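Local coordinates for protein HTH-type transcriptional regulator KdgR (Escherichia coli, PDB 1YSP) that represses transcription of genes for transport and catabolism of 2-keto-3-deoxygluconate, this chain being its C-terminal, IclR-type effector domain, at residues R107-N115 against L122-F130. Sequence-based numbering, arbitrary orientation.
Sequences REQGYGEDN and LRCIAVPVF
Arg123 reaches across the hairpin to two side chains of the edge strand: its guanidinium meets Glu113 at an edge and Asn115 over one face. With CG anti to the backbone N (chi1 -169°) and a bend at chi3, the arginine chain turns back over strand 112-115. There Arg123 NH1 forms a salt bridge with Glu113 OE2 at 2.6 Å; OE2 comes in near the guanidinium plane, and the two group planes are 25° apart, but the hydrogen bond within the pair is bent and weak. Asn115 OD1 stands over one face, toward its rim, with the amide plane 31° from the guanidinium plane; at 3.3 Å from Arg123 NH2 the angle is too poor for a hydrogen bond. Farther along the same side, the Tyr111 ring meets the Ile125 branch methyl obliquely, CD1 to CG2 3.9 Å, and Glu113 CG sits at the ring's edge. Gln109 NE2 lies over one ring face while donating to Tyr111 O at 2.8 Å.

On the opposite side of the sheet, Asp114 and Cys124 pack CB to CB at 4.1 Å, and a water joins Asp114 OD2 to Leu122 O. Asp114 OD1 accepts from the backbone N of Glu117 in the connecting loop. Beneath these side chains, Gly112-Ala126 and Asp114-Cys124 are antiparallel hydrogen-bonded pairs, each closed by two backbone bonds. On its other side strand 123-130 bonds to strand 136-142, as Ile125 does with Ile142, within the GAF-like sheet. The carboxylate and amide oxygens probably stabilise the positive charge of Arg123, adding a polar link to the backbone ladder.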
loop_
_atom_site.group_PDB
_atom_site.type_symbol
_atom_site.label_atom_id
_atom_site.label_comp_id
_atom_site.label_asym_id
_atom_site.label_seq_id
_atom_site.Cartn_x
_atom_site.Cartn_y
_atom_site.Cartn_z
ATOM N N ARG A 107 0.666 -4.106 -10.604
ATOM C CA ARG A 107 0.867 -3.104 -11.665
ATOM C C ARG A 107 -0.300 -3.108 -12.669
ATOM O O ARG A 107 -0.886 -2.033 -12.992
ATOM C CB ARG A 107 2.255 -3.249 -12.330
ATOM C CG ARG A 107 2.798 -1.954 -12.965
ATOM C CD ARG A 107 4.133 -2.167 -13.721
ATOM N NE ARG A 107 4.251 -1.156 -14.787
ATOM C CZ ARG A 107 5.217 -0.238 -14.904
ATOM N NH1 ARG A 107 6.234 -0.184 -14.045
ATOM N NH2 ARG A 107 5.176 0.626 -15.917
ATOM N N GLU A 108 -0.690 -4.297 -13.101
ATOM C CA GLU A 108 -1.768 -4.478 -14.079
ATOM C C GLU A 108 -3.104 -3.889 -13.592
ATOM O O GLU A 108 -3.796 -3.229 -14.358
ATOM C CB GLU A 108 -1.902 -5.965 -14.389
ATOM C CG GLU A 108 -2.850 -6.344 -15.460
ATOM C CD GLU A 108 -2.979 -7.830 -15.496
ATOM O OE1 GLU A 108 -4.020 -8.333 -15.017
ATOM O OE2 GLU A 108 -1.998 -8.493 -15.913
ATOM N N GLN A 109 -3.455 -4.123 -12.326
ATOM C CA GLN A 109 -4.773 -3.713 -11.797
ATOM C C GLN A 109 -4.788 -2.326 -11.157
ATOM O O GLN A 109 -5.863 -1.773 -10.948
ATOM C CB GLN A 109 -5.329 -4.768 -10.836
ATOM C CG GLN A 109 -4.549 -4.831 -9.496
ATOM C CD GLN A 109 -4.888 -6.085 -8.693
ATOM O OE1 GLN A 109 -5.604 -6.963 -9.171
ATOM N NE2 GLN A 109 -4.393 -6.166 -7.475
ATOM N N GLY A 110 -3.608 -1.776 -10.843
ATOM C CA GLY A 110 -3.477 -0.441 -10.270
ATOM C C GLY A 110 -3.615 -0.322 -8.763
ATOM O O GLY A 110 -3.661 0.791 -8.224
ATOM N N TYR A 111 -3.638 -1.464 -8.054
ATOM C CA TYR A 111 -3.691 -1.461 -6.596
ATOM C C TYR A 111 -3.087 -2.765 -6.077
ATOM O O TYR A 111 -3.012 -3.768 -6.809
ATOM C CB TYR A 111 -5.133 -1.340 -6.039
ATOM C CG TYR A 111 -6.031 -2.520 -6.382
ATOM C CD1 TYR A 111 -6.164 -3.646 -5.518
ATOM C CD2 TYR A 111 -6.785 -2.483 -7.519
ATOM C CE1 TYR A 111 -7.045 -4.717 -5.883
ATOM C CE2 TYR A 111 -7.655 -3.507 -7.878
ATOM C CZ TYR A 111 -7.785 -4.600 -7.054
ATOM O OH TYR A 111 -8.646 -5.580 -7.485
ATOM N N GLY A 112 -2.681 -2.737 -4.814
ATOM C CA GLY A 112 -2.068 -3.908 -4.154
ATOM C C GLY A 112 -2.933 -4.241 -2.969
ATOM O O GLY A 112 -3.713 -3.403 -2.484
ATOM N N GLU A 113 -2.836 -5.481 -2.502
ATOM C CA GLU A 113 -3.658 -5.875 -1.366
ATOM C C GLU A 113 -2.859 -6.664 -0.375
ATOM O O GLU A 113 -1.798 -7.249 -0.720
ATOM C CB GLU A 113 -4.831 -6.753 -1.804
ATOM C CG GLU A 113 -6.000 -6.119 -2.493
ATOM C CD GLU A 113 -7.094 -7.191 -2.790
ATOM O OE1 GLU A 113 -7.125 -7.768 -3.919
ATOM O OE2 GLU A 113 -7.909 -7.460 -1.884
ATOM N N ASP A 114 -3.363 -6.705 0.857
ATOM C CA ASP A 114 -2.920 -7.615 1.884
ATOM C C ASP A 114 -4.203 -8.317 2.285
ATOM O O ASP A 114 -5.016 -7.733 2.983
ATOM C CB ASP A 114 -2.347 -6.843 3.087
ATOM C CG ASP A 114 -2.290 -7.693 4.381
ATOM O OD1 ASP A 114 -2.412 -8.951 4.347
ATOM O OD2 ASP A 114 -2.117 -7.121 5.447
ATOM N N ASN A 115 -4.398 -9.530 1.793
ATOM C CA ASN A 115 -5.580 -10.315 2.097
ATOM C C ASN A 115 -5.251 -11.360 3.175
ATOM O O ASN A 115 -4.880 -12.510 2.876
ATOM C CB ASN A 115 -6.124 -10.930 0.815
ATOM C CG ASN A 115 -7.418 -11.700 1.027
ATOM O OD1 ASN A 115 -8.023 -11.608 2.089
ATOM N ND2 ASN A 115 -7.818 -12.486 0.031
ATOM N N LEU A 122 -7.393 -9.459 9.078
ATOM C CA LEU A 122 -7.024 -8.093 8.634
ATOM C C LEU A 122 -6.833 -8.021 7.101
ATOM O O LEU A 122 -6.080 -8.817 6.530
ATOM C CB LEU A 122 -5.762 -7.599 9.378
ATOM C CG LEU A 122 -5.035 -6.319 8.922
ATOM C CD1 LEU A 122 -5.770 -5.098 9.501
ATOM C CD2 LEU A 122 -3.546 -6.287 9.351
ATOM N N ARG A 123 -7.524 -7.090 6.440
ATOM C CA ARG A 123 -7.315 -6.912 5.014
ATOM C C ARG A 123 -7.042 -5.439 4.726
ATOM O O ARG A 123 -7.609 -4.570 5.390
ATOM C CB ARG A 123 -8.484 -7.422 4.195
ATOM C CG ARG A 123 -8.120 -7.455 2.729
ATOM C CD ARG A 123 -9.258 -7.537 1.752
ATOM N NE ARG A 123 -9.879 -8.832 1.627
ATOM C CZ ARG A 123 -10.125 -9.451 0.472
ATOM N NH1 ARG A 123 -9.736 -8.937 -0.694
ATOM N NH2 ARG A 123 -10.765 -10.608 0.485
ATOM N N CYS A 124 -6.156 -5.183 3.766
ATOM C CA CYS A 124 -5.794 -3.809 3.377
ATOM C C CYS A 124 -5.752 -3.716 1.866
ATOM O O CYS A 124 -5.507 -4.728 1.159
ATOM C CB CYS A 124 -4.440 -3.409 4.002
ATOM S SG CYS A 124 -4.535 -3.177 5.806
ATOM N N ILE A 125 -6.068 -2.528 1.341
ATOM C CA ILE A 125 -6.011 -2.281 -0.081
ATOM C C ILE A 125 -5.180 -0.979 -0.243
ATOM O O ILE A 125 -5.359 -0.069 0.576
ATOM C CB ILE A 125 -7.394 -2.026 -0.749
ATOM C CG1 ILE A 125 -8.411 -3.171 -0.454
ATOM C CG2 ILE A 125 -7.210 -1.694 -2.256
ATOM C CD1 ILE A 125 -9.858 -2.730 -0.711
ATOM N N ALA A 126 -4.285 -0.919 -1.241
ATOM C CA ALA A 126 -3.440 0.310 -1.361
ATOM C C ALA A 126 -3.213 0.680 -2.783
ATOM O O ALA A 126 -3.295 -0.189 -3.670
ATOM C CB ALA A 126 -2.098 0.114 -0.661
ATOM N N VAL A 127 -2.879 1.976 -3.002
ATOM C CA VAL A 127 -2.619 2.504 -4.305
ATOM C C VAL A 127 -1.339 3.326 -4.274
ATOM O O VAL A 127 -0.967 3.826 -3.230
ATOM C CB VAL A 127 -3.788 3.406 -4.888
ATOM C CG1 VAL A 127 -5.094 2.542 -5.150
ATOM C CG2 VAL A 127 -4.017 4.628 -4.017
ATOM N N PRO A 128 -0.653 3.415 -5.431
ATOM C CA PRO A 128 0.604 4.186 -5.490
ATOM C C PRO A 128 0.414 5.722 -5.444
ATOM O O PRO A 128 -0.526 6.237 -6.070
ATOM C CB PRO A 128 1.188 3.752 -6.827
ATOM C CG PRO A 128 -0.050 3.449 -7.701
ATOM C CD PRO A 128 -0.973 2.749 -6.716
ATOM N N VAL A 129 1.347 6.425 -4.796
ATOM C CA VAL A 129 1.378 7.884 -4.824
ATOM C C VAL A 129 2.693 8.185 -5.535
ATOM O O VAL A 129 3.726 7.681 -5.149
ATOM C CB VAL A 129 1.343 8.485 -3.405
ATOM C CG1 VAL A 129 1.721 9.996 -3.390
ATOM C CG2 VAL A 129 -0.039 8.283 -2.785
ATOM N N PHE A 130 2.628 9.007 -6.576
ATOM C CA PHE A 130 3.763 9.224 -7.479
ATOM C C PHE A 130 4.413 10.574 -7.198
ATOM O O PHE A 130 3.742 11.536 -6.767
ATOM C CB PHE A 130 3.306 9.167 -8.921
ATOM C CG PHE A 130 2.772 7.835 -9.351
ATOM C CD1 PHE A 130 3.637 6.802 -9.729
ATOM C CD2 PHE A 130 1.396 7.614 -9.398
ATOM C CE1 PHE A 130 3.124 5.573 -10.148
ATOM C CE2 PHE A 130 0.869 6.404 -9.793
ATOM C CZ PHE A 130 1.720 5.367 -10.153
HETATM O O HOH W 1 -3.191 -8.997 7.111
#